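Local atomic coordinates of 39 kDa initiator binding protein (Trichomonas vaginalis, PDB entry 1Q87), a protein that binds the initiator (Inr) element of core promoters in a primitive eukaryote, the chain described here being its C-domain. Residues L98-F101 / L102-G106; T110-L113 / K114-S117; R56-L59 / I60-A64; K74-A77 / I78-S82; D191-D194 / K195-M199. One frame throughout, in Å; residues are numbered along the deposited sequence.

Every contact here is local, joining residues three to five positions apart on one helix, so none closes a long loop; the five follow in series and neither nest nor cross. From the N terminus, contact 3 lies on helix 56-67 and contact 4 on the next helix, 74-84; the two touch through polar bonds and packing. Contact 1, on helix 95-105, is the most central and touches contact 4 through Phe101 and Ile81; contact 2, on helix 111-123, packs on both. Contact 5, on helix 193-199, follows the five-stranded antiparallel sheet and meets contact 2 through Ser117. Contacts 3 and 5 are about 30 Å apart, centre to centre, on opposite sides of the chain's centre.

Contact 1. Residues L98-F101 / L102-G106; sequences LYKF and LAMFG
The ring of Phe101 is approached obliquely by the methyl of Met104, CE lying 4.3 Å from Phe101 CD1, three residues on along helix 95-105. Met104 also reaches the second ring: its CB sits 3.7 Å above one face of Phe105, displaced toward the rim. What brings CE back to Phe101 is the bend about CG-SD (chi3 -92°), which folds the end of the thioether toward the preceding turn. There the same methyl is 3.9 Å from Lys100 CG, so the aliphatic part of the lysine and the methionine run alongside each other. On another flank of the helix, Leu98 and Leu102 also point the same way, with their CD1 methyls 3.8 Å apart. Beneath the side chains run four i to i+4 backbone bonds, the straightest being Leu102 N to Leu98 O (2.8 Å, 171° at the hydrogen). Leu98 and Leu102 pack on helix 29-47, whereas Phe101 and Phe105 face helices 74-84 and 111-123, and the hydroxyl of Tyr99 is bonded to Ile24 N. Near the helix's end, Ala103 O accepts from Asn171 and Gly106 O from Lys114. Apolar flanks over i to i+4 bonds are the chemistry expected of a central buried helix.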
loop_
_atom_site.group_PDB
_atom_site.type_symbol
_atom_site.label_atom_id
_atom_site.label_comp_id
_atom_site.label_asym_id
_atom_site.label_seq_id
_atom_site.Cartn_x
_atom_site.Cartn_y
_atom_site.Cartn_z
ATOM N N LEU A 98 -0.872 -4.179 -11.560
ATOM C CA LEU A 98 -0.802 -5.194 -10.518
ATOM C C LEU A 98 0.461 -4.910 -9.699
ATOM O O LEU A 98 0.435 -4.977 -8.470
ATOM C CB LEU A 98 -0.711 -6.601 -11.116
ATOM C CG LEU A 98 -1.494 -7.836 -10.596
ATOM C CD1 LEU A 98 -0.572 -9.028 -10.529
ATOM C CD2 LEU A 98 -2.097 -7.618 -9.254
ATOM N N TYR A 99 1.570 -4.609 -10.379
ATOM C CA TYR A 99 2.843 -4.299 -9.702
ATOM C C TYR A 99 2.634 -3.161 -8.670
ATOM O O TYR A 99 3.041 -3.245 -7.517
ATOM C CB TYR A 99 3.887 -3.851 -10.719
ATOM C CG TYR A 99 5.269 -3.641 -10.145
ATOM C CD1 TYR A 99 6.239 -4.631 -10.274
ATOM C CD2 TYR A 99 5.625 -2.444 -9.491
ATOM C CE1 TYR A 99 7.536 -4.452 -9.786
ATOM C CE2 TYR A 99 6.965 -2.253 -8.974
ATOM C CZ TYR A 99 7.900 -3.275 -9.146
ATOM O OH TYR A 99 9.208 -3.166 -8.733
ATOM N N LYS A 100 1.976 -2.110 -9.109
ATOM C CA LYS A 100 1.682 -0.981 -8.255
ATOM C C LYS A 100 0.849 -1.414 -7.038
ATOM O O LYS A 100 1.174 -1.075 -5.888
ATOM C CB LYS A 100 0.907 0.063 -9.070
ATOM C CG LYS A 100 0.558 1.318 -8.322
ATOM C CD LYS A 100 0.683 2.558 -9.228
ATOM C CE LYS A 100 -0.592 2.843 -10.018
ATOM N NZ LYS A 100 -0.654 4.254 -10.533
ATOM N N PHE A 101 -0.203 -2.194 -7.312
ATOM C CA PHE A 101 -1.147 -2.630 -6.282
ATOM C C PHE A 101 -0.515 -3.536 -5.246
ATOM O O PHE A 101 -0.729 -3.370 -4.050
ATOM C CB PHE A 101 -2.344 -3.315 -6.931
ATOM C CG PHE A 101 -3.418 -3.681 -5.978
ATOM C CD1 PHE A 101 -4.167 -2.698 -5.355
ATOM C CD2 PHE A 101 -3.669 -5.012 -5.672
ATOM C CE1 PHE A 101 -5.147 -3.029 -4.433
ATOM C CE2 PHE A 101 -4.653 -5.352 -4.749
ATOM C CZ PHE A 101 -5.389 -4.356 -4.131
ATOM N N LEU A 102 0.265 -4.492 -5.700
ATOM C CA LEU A 102 0.944 -5.408 -4.800
ATOM C C LEU A 102 2.086 -4.672 -4.046
ATOM O O LEU A 102 2.429 -5.001 -2.900
ATOM C CB LEU A 102 1.484 -6.620 -5.608
ATOM C CG LEU A 102 0.433 -7.687 -6.044
ATOM C CD1 LEU A 102 0.975 -8.579 -7.131
ATOM C CD2 LEU A 102 0.020 -8.551 -4.835
ATOM N N ALA A 103 2.647 -3.656 -4.685
ATOM C CA ALA A 103 3.732 -2.861 -4.096
ATOM C C ALA A 103 3.195 -2.074 -2.912
ATOM O O ALA A 103 3.861 -1.977 -1.903
ATOM C CB ALA A 103 4.321 -1.893 -5.130
ATOM N N MET A 104 1.997 -1.521 -3.047
ATOM C CA MET A 104 1.383 -0.760 -1.956
ATOM C C MET A 104 0.933 -1.630 -0.798
ATOM O O MET A 104 1.245 -1.328 0.348
ATOM C CB MET A 104 0.151 0.025 -2.418
ATOM C CG MET A 104 0.419 1.015 -3.547
ATOM S SD MET A 104 -1.068 1.888 -3.908
ATOM C CE MET A 104 -1.747 0.802 -5.247
ATOM N N PHE A 105 0.228 -2.721 -1.096
ATOM C CA PHE A 105 -0.317 -3.571 -0.040
ATOM C C PHE A 105 -0.016 -5.077 -0.026
ATOM O O PHE A 105 -0.661 -5.803 0.708
ATOM C CB PHE A 105 -1.804 -3.400 -0.005
ATOM C CG PHE A 105 -2.251 -1.991 0.160
ATOM C CD1 PHE A 105 -2.080 -1.312 1.381
ATOM C CD2 PHE A 105 -2.923 -1.356 -0.874
ATOM C CE1 PHE A 105 -2.583 -0.011 1.551
ATOM C CE2 PHE A 105 -3.438 -0.052 -0.722
ATOM C CZ PHE A 105 -3.273 0.622 0.479
ATOM N N GLY A 106 0.933 -5.549 -0.828
ATOM C CA GLY A 106 1.268 -6.960 -0.808
ATOM C C GLY A 106 2.158 -7.304 0.396
ATOM O O GLY A 106 2.545 -6.405 1.153
#

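Contact 2. Residues T110-L113 / K114-S117; sequences TIML and KIAS
Lys114 N is bonded to Thr110 O over 3.2 Å, and that carbonyl also accepts from Leu113 N at 2.8 Å, so one oxygen serves two donors in the first turn of helix 111-123. Thr110 holds the N-cap position, yet its side chain makes no capping bond; OG1 is engaged instead by Ala177 N. The next acceptors follow the i to i+4 pattern: Ile111 O takes Ile115 N, Met112 O takes Ala116 N, and Leu113 O takes Ser117 N at 2.8 Å. Beyond CG, Lys114 runs extended away from this turn, and its buried NZ is met by three oxygens, Gly106 O, Ile175 O and Asn171 OD1. Ser117 OG pairs with Asp194 OD2, joining this helix to helix 193-199. Among the apolar side chains, Ile115 CD1 touches Met112 CE at 3.5 Å and lies 4.0 Å from Ile111 CG1, the side chains of each pair lying side by side. Double bends in Met112 (chi2 -77°, chi3 129°) carry its methyl there. Three uncharged oxygens around one buried ammonium probably compensate its charge, and they link this helix to Gly106, Asn171 and Ile175.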
loop_
_atom_site.group_PDB
_atom_site.type_symbol
_atom_site.label_atom_id
_atom_site.label_comp_id
_atom_site.label_asym_id
_atom_site.label_seq_id
_atom_site.Cartn_x
_atom_site.Cartn_y
_atom_site.Cartn_z
ATOM N N THR A 110 -1.700 -11.359 2.700
ATOM C CA THR A 110 -2.378 -10.519 3.686
ATOM C C THR A 110 -2.792 -9.146 3.140
ATOM O O THR A 110 -3.032 -8.195 3.892
ATOM C CB THR A 110 -1.492 -10.397 4.981
ATOM O OG1 THR A 110 -0.190 -9.910 4.645
ATOM C CG2 THR A 110 -1.329 -11.824 5.646
ATOM N N ILE A 111 -2.984 -9.070 1.829
ATOM C CA ILE A 111 -3.275 -7.793 1.246
ATOM C C ILE A 111 -4.418 -7.017 1.848
ATOM O O ILE A 111 -4.338 -5.792 2.039
ATOM C CB ILE A 111 -3.443 -7.905 -0.277
ATOM C CG1 ILE A 111 -3.642 -6.503 -0.859
ATOM C CG2 ILE A 111 -4.572 -8.867 -0.645
ATOM C CD1 ILE A 111 -2.561 -6.122 -1.795
ATOM N N MET A 112 -5.481 -7.716 2.178
ATOM C CA MET A 112 -6.638 -7.046 2.731
ATOM C C MET A 112 -6.443 -6.600 4.172
ATOM O O MET A 112 -7.163 -5.756 4.664
ATOM C CB MET A 112 -7.829 -7.964 2.582
ATOM C CG MET A 112 -8.209 -8.136 1.131
ATOM S SD MET A 112 -9.097 -6.711 0.532
ATOM C CE MET A 112 -8.232 -6.369 -0.835
ATOM N N LEU A 113 -5.451 -7.156 4.854
ATOM C CA LEU A 113 -5.211 -6.729 6.222
ATOM C C LEU A 113 -4.501 -5.401 6.144
ATOM O O LEU A 113 -4.925 -4.450 6.819
ATOM C CB LEU A 113 -4.349 -7.734 6.990
ATOM C CG LEU A 113 -5.005 -9.109 7.135
ATOM C CD1 LEU A 113 -4.072 -10.035 7.955
ATOM C CD2 LEU A 113 -6.396 -8.944 7.794
ATOM N N LYS A 114 -3.445 -5.324 5.315
ATOM C CA LYS A 114 -2.697 -4.070 5.159
ATOM C C LYS A 114 -3.635 -2.949 4.739
ATOM O O LYS A 114 -3.609 -1.850 5.315
ATOM C CB LYS A 114 -1.568 -4.217 4.142
ATOM C CG LYS A 114 -0.544 -5.275 4.579
ATOM C CD LYS A 114 0.839 -5.003 4.049
ATOM C CE LYS A 114 1.794 -6.068 4.444
ATOM N NZ LYS A 114 3.006 -5.944 3.576
ATOM N N ILE A 115 -4.520 -3.253 3.803
ATOM C CA ILE A 115 -5.447 -2.240 3.331
ATOM C C ILE A 115 -6.306 -1.715 4.452
ATOM O O ILE A 115 -6.347 -0.506 4.681
ATOM C CB ILE A 115 -6.361 -2.750 2.159
ATOM C CG1 ILE A 115 -5.536 -2.913 0.862
ATOM C CG2 ILE A 115 -7.532 -1.787 1.954
ATOM C CD1 ILE A 115 -6.312 -3.511 -0.297
ATOM N N ALA A 116 -7.008 -2.618 5.138
ATOM C CA ALA A 116 -7.866 -2.221 6.255
ATOM C C ALA A 116 -7.037 -1.424 7.267
ATOM O O ALA A 116 -7.442 -0.345 7.706
ATOM C CB ALA A 116 -8.465 -3.452 6.941
ATOM N N SER A 117 -5.866 -1.943 7.623
ATOM C CA SER A 117 -5.034 -1.248 8.589
ATOM C C SER A 117 -4.786 0.214 8.216
ATOM O O SER A 117 -5.176 1.127 8.956
ATOM C CB SER A 117 -3.708 -1.970 8.758
ATOM O OG SER A 117 -2.830 -1.192 9.546
#

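Contact 3. Residues R56-L59 / I60-A64; sequences RDFL and IEKAA
Lys62 climbs over the ring of Phe58 one turn earlier on helix 56-67, and CB, CG and CE each meet some part of that residue. CB lies 3.6 Å from Phe58 O, the carbonyl to which Lys62 N is bonded at 3.0 Å. CG sits beside the backbone N (chi1 -63°) and approaches the same oxygen; it also stands over one face of the ring, 4.1 Å from the centroid and only 17° off the normal, a CH-pi contact. The bend at chi2 (-49°) then carries the chain out past the rim, bringing CE to 3.6 Å from Phe58 CE2. At the tip, NZ has a long salt bridge to Glu61 OE2, 3.9 Å away, while the glutamate's stronger partner is Lys74 of helix 74-84. This is the regular i to i+4 spacing of an alpha helix, here one that begins directly after strand 53-55 and packs on helices 29-47 and 74-84. Leu59 and Ala63 pack on Trp43 and Leu46 of helix 29-47, respectively. A second flat group, on another flank, is covered on one face by a methyl: Ile60 CD1 stands 3.4 Å above the plane of the Arg56 guanidinium, displaced toward the rim, with NH1 the nearest atom at 3.5 Å. Arg56 is extended from CG to NE, and NH2 donates to the carbonyls of Ser82 and Met85.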
loop_
_atom_site.group_PDB
_atom_site.type_symbol
_atom_site.label_atom_id
_atom_site.label_comp_id
_atom_site.label_asym_id
_atom_site.label_seq_id
_atom_site.Cartn_x
_atom_site.Cartn_y
_atom_site.Cartn_z
ATOM N N ARG A 56 -10.707 -3.627 -17.471
ATOM C CA ARG A 56 -10.622 -3.256 -16.077
ATOM C C ARG A 56 -11.377 -4.195 -15.149
ATOM O O ARG A 56 -10.823 -4.678 -14.169
ATOM C CB ARG A 56 -11.133 -1.831 -15.877
ATOM C CG ARG A 56 -10.800 -1.292 -14.497
ATOM C CD ARG A 56 -11.402 0.043 -14.297
ATOM N NE ARG A 56 -10.847 0.685 -13.111
ATOM C CZ ARG A 56 -11.440 0.701 -11.928
ATOM N NH1 ARG A 56 -12.619 0.106 -11.792
ATOM N NH2 ARG A 56 -10.847 1.306 -10.894
ATOM N N ASP A 57 -12.637 -4.443 -15.469
ATOM C CA ASP A 57 -13.480 -5.303 -14.658
ATOM C C ASP A 57 -12.995 -6.734 -14.529
ATOM O O ASP A 57 -13.117 -7.335 -13.467
ATOM C CB ASP A 57 -14.904 -5.286 -15.194
ATOM C CG ASP A 57 -15.649 -4.026 -14.797
ATOM O OD1 ASP A 57 -16.747 -3.799 -15.350
ATOM O OD2 ASP A 57 -15.136 -3.265 -13.934
ATOM N N PHE A 58 -12.449 -7.279 -15.608
ATOM C CA PHE A 58 -11.945 -8.632 -15.586
ATOM C C PHE A 58 -10.768 -8.817 -14.604
ATOM O O PHE A 58 -10.706 -9.830 -13.894
ATOM C CB PHE A 58 -11.546 -9.020 -17.005
ATOM C CG PHE A 58 -10.906 -10.371 -17.115
ATOM C CD1 PHE A 58 -9.528 -10.520 -16.992
ATOM C CD2 PHE A 58 -11.673 -11.487 -17.362
ATOM C CE1 PHE A 58 -8.917 -11.768 -17.120
ATOM C CE2 PHE A 58 -11.072 -12.724 -17.485
ATOM C CZ PHE A 58 -9.689 -12.864 -17.367
ATOM N N LEU A 59 -9.859 -7.835 -14.562
ATOM C CA LEU A 59 -8.698 -7.897 -13.689
ATOM C C LEU A 59 -9.100 -7.815 -12.232
ATOM O O LEU A 59 -8.650 -8.601 -11.400
ATOM C CB LEU A 59 -7.727 -6.759 -13.971
ATOM C CG LEU A 59 -6.560 -6.826 -12.992
ATOM C CD1 LEU A 59 -5.722 -8.001 -13.392
ATOM C CD2 LEU A 59 -5.720 -5.573 -12.982
ATOM N N ILE A 60 -9.940 -6.841 -11.938
ATOM C CA ILE A 60 -10.406 -6.619 -10.600
ATOM C C ILE A 60 -11.172 -7.845 -10.093
ATOM O O ILE A 60 -11.029 -8.257 -8.953
ATOM C CB ILE A 60 -11.287 -5.356 -10.588
ATOM C CG1 ILE A 60 -10.406 -4.142 -10.897
ATOM C CG2 ILE A 60 -12.021 -5.193 -9.255
ATOM C CD1 ILE A 60 -11.104 -2.806 -10.713
ATOM N N GLU A 61 -11.963 -8.451 -10.963
ATOM C CA GLU A 61 -12.760 -9.618 -10.599
ATOM C C GLU A 61 -11.838 -10.798 -10.279
ATOM O O GLU A 61 -11.995 -11.424 -9.244
ATOM C CB GLU A 61 -13.722 -9.948 -11.750
ATOM C CG GLU A 61 -15.096 -10.408 -11.334
ATOM C CD GLU A 61 -15.396 -11.833 -11.778
ATOM O OE1 GLU A 61 -16.548 -12.284 -11.561
ATOM O OE2 GLU A 61 -14.488 -12.498 -12.333
ATOM N N LYS A 62 -10.879 -11.101 -11.156
ATOM C CA LYS A 62 -9.947 -12.204 -10.883
ATOM C C LYS A 62 -9.120 -11.913 -9.644
ATOM O O LYS A 62 -8.925 -12.793 -8.797
ATOM C CB LYS A 62 -8.986 -12.455 -12.042
ATOM C CG LYS A 62 -9.670 -12.895 -13.351
ATOM C CD LYS A 62 -10.635 -14.023 -13.082
ATOM C CE LYS A 62 -11.438 -14.411 -14.307
ATOM N NZ LYS A 62 -12.451 -15.445 -13.948
ATOM N N ALA A 63 -8.658 -10.674 -9.526
ATOM C CA ALA A 63 -7.845 -10.294 -8.381
ATOM C C ALA A 63 -8.677 -10.440 -7.099
ATOM O O ALA A 63 -8.167 -10.945 -6.091
ATOM C CB ALA A 63 -7.318 -8.866 -8.528
ATOM N N ALA A 64 -9.951 -10.051 -7.147
ATOM C CA ALA A 64 -10.774 -10.168 -5.956
ATOM C C ALA A 64 -10.817 -11.616 -5.492
ATOM O O ALA A 64 -10.480 -11.931 -4.334
ATOM C CB ALA A 64 -12.214 -9.639 -6.209
#

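Contact 4. Residues K74-A77 / I78-S82; sequences KQNA and IEVIS
Lys74, whose CG lies 4.1 Å from Ile78 CD1, carries its NZ along a fully extended chain to two carboxylates of helix 56-67, forming salt bridges with Glu61 and Glu65. With two acidic partners, that ammonium is probably held firmly in its charged form. One residue on, Glu79 N donates to Gln75 O at 3.0 Å. With chi1 at -110° and a bend at chi2, the Gln75 side chain brings NE2 to 3.1 Å from Glu79 OE2, with the amide and carboxylate planes 71° apart. On the next position, Asn76 and Val80 cross obliquely, Val80 CG2 being 4.1 Å from Asn76 OD1, an oxygen that accepts from Gln72 NE2. The straightest backbone bond, Ile81 N to Ala77 O at 3.0 Å, has 172° at its hydrogen. Ile81 CG1 also lies against this carbonyl, 3.2 Å from Ala77 O. These side chains sort helix 74-84 into flanks: on helix 56-67, Ala77 packs on Ala64, and Ile78 on Ile60 and Ala64, while Val80 and Ile81 meet Ile115 and Met112 of helix 111-123, respectively.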
loop_
_atom_site.group_PDB
_atom_site.type_symbol
_atom_site.label_atom_id
_atom_site.label_comp_id
_atom_site.label_asym_id
_atom_site.label_seq_id
_atom_site.Cartn_x
_atom_site.Cartn_y
_atom_site.Cartn_z
ATOM N N LYS A 74 -17.084 -11.517 -2.122
ATOM C CA LYS A 74 -16.408 -11.159 -3.359
ATOM C C LYS A 74 -16.711 -9.721 -3.779
ATOM O O LYS A 74 -15.829 -9.013 -4.258
ATOM C CB LYS A 74 -16.802 -12.122 -4.480
ATOM C CG LYS A 74 -16.154 -11.812 -5.826
ATOM C CD LYS A 74 -16.396 -12.980 -6.781
ATOM C CE LYS A 74 -15.892 -12.722 -8.203
ATOM N NZ LYS A 74 -16.390 -13.771 -9.149
ATOM N N GLN A 75 -17.953 -9.302 -3.588
ATOM C CA GLN A 75 -18.350 -7.955 -3.967
ATOM C C GLN A 75 -17.572 -6.931 -3.196
ATOM O O GLN A 75 -17.187 -5.882 -3.748
ATOM C CB GLN A 75 -19.839 -7.707 -3.738
ATOM C CG GLN A 75 -20.616 -7.593 -5.045
ATOM C CD GLN A 75 -20.007 -6.581 -6.002
ATOM O OE1 GLN A 75 -19.856 -6.858 -7.204
ATOM N NE2 GLN A 75 -19.655 -5.398 -5.476
ATOM N N ASN A 76 -17.347 -7.223 -1.920
ATOM C CA ASN A 76 -16.593 -6.285 -1.103
ATOM C C ASN A 76 -15.168 -6.132 -1.605
ATOM O O ASN A 76 -14.681 -5.025 -1.762
ATOM C CB ASN A 76 -16.552 -6.720 0.356
ATOM C CG ASN A 76 -15.616 -5.872 1.174
ATOM O OD1 ASN A 76 -14.517 -6.299 1.533
ATOM N ND2 ASN A 76 -16.034 -4.659 1.456
ATOM N N ALA A 77 -14.515 -7.256 -1.857
ATOM C CA ALA A 77 -13.148 -7.235 -2.312
ATOM C C ALA A 77 -13.062 -6.442 -3.625
ATOM O O ALA A 77 -12.085 -5.722 -3.850
ATOM C CB ALA A 77 -12.647 -8.654 -2.509
ATOM N N ILE A 78 -14.092 -6.573 -4.469
ATOM C CA ILE A 78 -14.149 -5.888 -5.767
ATOM C C ILE A 78 -14.259 -4.383 -5.571
ATOM O O ILE A 78 -13.617 -3.594 -6.263
ATOM C CB ILE A 78 -15.357 -6.375 -6.595
ATOM C CG1 ILE A 78 -15.056 -7.742 -7.192
ATOM C CG2 ILE A 78 -15.674 -5.396 -7.719
ATOM C CD1 ILE A 78 -16.221 -8.284 -8.001
ATOM N N GLU A 79 -15.057 -3.976 -4.608
ATOM C CA GLU A 79 -15.198 -2.558 -4.392
ATOM C C GLU A 79 -13.898 -1.970 -3.863
ATOM O O GLU A 79 -13.481 -0.906 -4.291
ATOM C CB GLU A 79 -16.359 -2.277 -3.430
ATOM C CG GLU A 79 -17.637 -3.017 -3.822
ATOM C CD GLU A 79 -18.934 -2.310 -3.410
ATOM O OE1 GLU A 79 -18.870 -1.265 -2.708
ATOM O OE2 GLU A 79 -20.020 -2.822 -3.804
ATOM N N VAL A 80 -13.241 -2.679 -2.954
ATOM C CA VAL A 80 -12.024 -2.174 -2.366
ATOM C C VAL A 80 -10.942 -2.016 -3.433
ATOM O O VAL A 80 -10.321 -0.963 -3.563
ATOM C CB VAL A 80 -11.493 -3.125 -1.297
ATOM C CG1 VAL A 80 -10.095 -2.659 -0.811
ATOM C CG2 VAL A 80 -12.452 -3.170 -0.129
ATOM N N ILE A 81 -10.706 -3.086 -4.181
ATOM C CA ILE A 81 -9.693 -3.069 -5.210
ATOM C C ILE A 81 -9.977 -2.000 -6.284
ATOM O O ILE A 81 -9.087 -1.247 -6.686
ATOM C CB ILE A 81 -9.570 -4.469 -5.841
ATOM C CG1 ILE A 81 -9.062 -5.446 -4.768
ATOM C CG2 ILE A 81 -8.576 -4.449 -7.019
ATOM C CD1 ILE A 81 -9.054 -6.928 -5.185
ATOM N N SER A 82 -11.223 -1.926 -6.727
ATOM C CA SER A 82 -11.592 -0.970 -7.747
ATOM C C SER A 82 -11.283 0.465 -7.301
ATOM O O SER A 82 -10.888 1.288 -8.136
ATOM C CB SER A 82 -13.062 -1.107 -8.087
ATOM O OG SER A 82 -13.445 -0.062 -8.954
#

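Contact 5. Residues D191-D194 / K195-M199; sequences DSWD and KYFEM
Trp193 and Phe197 lie side by side and point the same way from successive turns of helix 193-199, with Trp193 CE3 3.9 Å from Phe197 CE2. The phenylalanine comes to the indole obliquely. One turn apart, and with CG beside the backbone N in both, they leave the helix in a common direction. Phe197 also presents its edge to the carbonyl of Trp193, CD2 being 3.4 Å from Trp193 O, the oxygen that accepts from Phe197 N. Tyr196 is turned otherwise: its CD1 stands 3.9 Å above one face of the Phe197 ring, while Phe197 CD2 lies in the plane of the tyrosine at its edge. The Tyr196 ring meets Tyr190 edge-to-face. At the start of the helix, Asp191 and Lys195 cross at an angle, joined by a long salt bridge (OD2 to NZ, 3.7 Å). A water makes a second bridge, accepting from Asp191 N and Lys195 NZ, and Asp191 OD1 is bonded to Gln180 NE2. Next in sequence, Ser192 OG, placed between backbone N and carbonyl carbon (chi1 82°), accepts from Lys195 N at 3.1 Å in an almost straight bond, 176° at the hydrogen. The hydroxyl weakly donates to Asp194 OD2, which Ser117 OG also holds. The serine is an N-cap, opening a short helix that follows strand 189-190 and packs its aromatic side chains against helix 111-123 and the antiparallel sheet.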
loop_
_atom_site.group_PDB
_atom_site.type_symbol
_atom_site.label_atom_id
_atom_site.label_comp_id
_atom_site.label_asym_id
_atom_site.label_seq_id
_atom_site.Cartn_x
_atom_site.Cartn_y
_atom_site.Cartn_z
ATOM N N ASP A 191 6.081 -2.604 13.090
ATOM C CA ASP A 191 5.206 -3.761 13.097
ATOM C C ASP A 191 4.000 -3.613 12.184
ATOM O O ASP A 191 3.581 -4.575 11.561
ATOM C CB ASP A 191 4.704 -4.052 14.520
ATOM C CG ASP A 191 5.802 -4.545 15.449
ATOM O OD1 ASP A 191 6.774 -5.157 14.971
ATOM O OD2 ASP A 191 5.677 -4.336 16.674
ATOM N N SER A 192 3.432 -2.419 12.111
ATOM C CA SER A 192 2.253 -2.243 11.294
ATOM C C SER A 192 2.056 -0.770 11.012
ATOM O O SER A 192 2.751 0.079 11.573
ATOM C CB SER A 192 1.056 -2.715 12.076
ATOM O OG SER A 192 0.656 -1.666 12.957
ATOM N N TRP A 193 1.077 -0.452 10.182
ATOM C CA TRP A 193 0.824 0.952 9.924
ATOM C C TRP A 193 0.440 1.672 11.217
ATOM O O TRP A 193 0.928 2.769 11.472
ATOM C CB TRP A 193 -0.301 1.152 8.904
ATOM C CG TRP A 193 0.083 0.862 7.487
ATOM C CD1 TRP A 193 -0.350 -0.178 6.728
ATOM C CD2 TRP A 193 0.913 1.669 6.628
ATOM N NE1 TRP A 193 0.135 -0.067 5.459
ATOM C CE2 TRP A 193 0.914 1.050 5.363
ATOM C CE3 TRP A 193 1.649 2.850 6.808
ATOM C CZ2 TRP A 193 1.629 1.573 4.266
ATOM C CZ3 TRP A 193 2.361 3.371 5.724
ATOM C CH2 TRP A 193 2.344 2.730 4.468
ATOM N N ASP A 194 -0.441 1.055 12.010
ATOM C CA ASP A 194 -0.935 1.621 13.279
ATOM C C ASP A 194 0.212 1.999 14.229
ATOM O O ASP A 194 0.237 3.093 14.806
ATOM C CB ASP A 194 -1.859 0.611 13.965
ATOM C CG ASP A 194 -2.936 0.052 13.016
ATOM O OD1 ASP A 194 -4.020 0.686 12.889
ATOM O OD2 ASP A 194 -2.688 -1.022 12.393
ATOM N N LYS A 195 1.150 1.076 14.378
ATOM C CA LYS A 195 2.341 1.255 15.199
ATOM C C LYS A 195 3.164 2.446 14.688
ATOM O O LYS A 195 3.603 3.314 15.464
ATOM C CB LYS A 195 3.211 -0.011 15.108
ATOM C CG LYS A 195 3.941 -0.405 16.372
ATOM C CD LYS A 195 4.934 0.652 16.833
ATOM C CE LYS A 195 5.533 0.293 18.198
ATOM N NZ LYS A 195 6.245 -1.026 18.182
ATOM N N TYR A 196 3.388 2.466 13.376
ATOM C CA TYR A 196 4.175 3.507 12.756
ATOM C C TYR A 196 3.564 4.875 12.933
ATOM O O TYR A 196 4.286 5.840 13.187
ATOM C CB TYR A 196 4.384 3.222 11.271
ATOM C CG TYR A 196 4.988 4.398 10.554
ATOM C CD1 TYR A 196 4.169 5.362 9.966
ATOM C CD2 TYR A 196 6.372 4.595 10.522
ATOM C CE1 TYR A 196 4.705 6.494 9.363
ATOM C CE2 TYR A 196 6.928 5.739 9.918
ATOM C CZ TYR A 196 6.079 6.683 9.343
ATOM O OH TYR A 196 6.574 7.832 8.772
ATOM N N PHE A 197 2.249 4.982 12.789
ATOM C CA PHE A 197 1.612 6.284 12.966
ATOM C C PHE A 197 1.447 6.620 14.441
ATOM O O PHE A 197 0.995 7.716 14.800
ATOM C CB PHE A 197 0.261 6.325 12.272
ATOM C CG PHE A 197 0.346 6.703 10.831
ATOM C CD1 PHE A 197 0.468 8.034 10.463
ATOM C CD2 PHE A 197 0.329 5.733 9.849
ATOM C CE1 PHE A 197 0.568 8.398 9.144
ATOM C CE2 PHE A 197 0.429 6.080 8.524
ATOM C CZ PHE A 197 0.550 7.422 8.166
ATOM N N GLU A 198 1.806 5.659 15.288
ATOM C CA GLU A 198 1.742 5.840 16.727
ATOM C C GLU A 198 3.061 6.522 17.070
ATOM O O GLU A 198 3.097 7.586 17.694
ATOM C CB GLU A 198 1.661 4.481 17.418
ATOM C CG GLU A 198 1.415 4.541 18.919
ATOM C CD GLU A 198 1.772 3.227 19.616
ATOM O OE1 GLU A 198 2.981 2.912 19.708
ATOM O OE2 GLU A 198 0.849 2.506 20.059
ATOM N N MET A 199 4.139 5.897 16.613
ATOM C CA MET A 199 5.492 6.381 16.823
ATOM C C MET A 199 5.795 7.707 16.145
ATOM O O MET A 199 6.702 8.403 16.564
ATOM C CB MET A 199 6.491 5.369 16.283
ATOM C CG MET A 199 6.356 4.000 16.844
ATOM S SD MET A 199 7.646 3.743 18.027
ATOM C CE MET A 199 8.967 3.195 16.948
HETATM O O HOH W 1 7.172 -1.537 15.491
#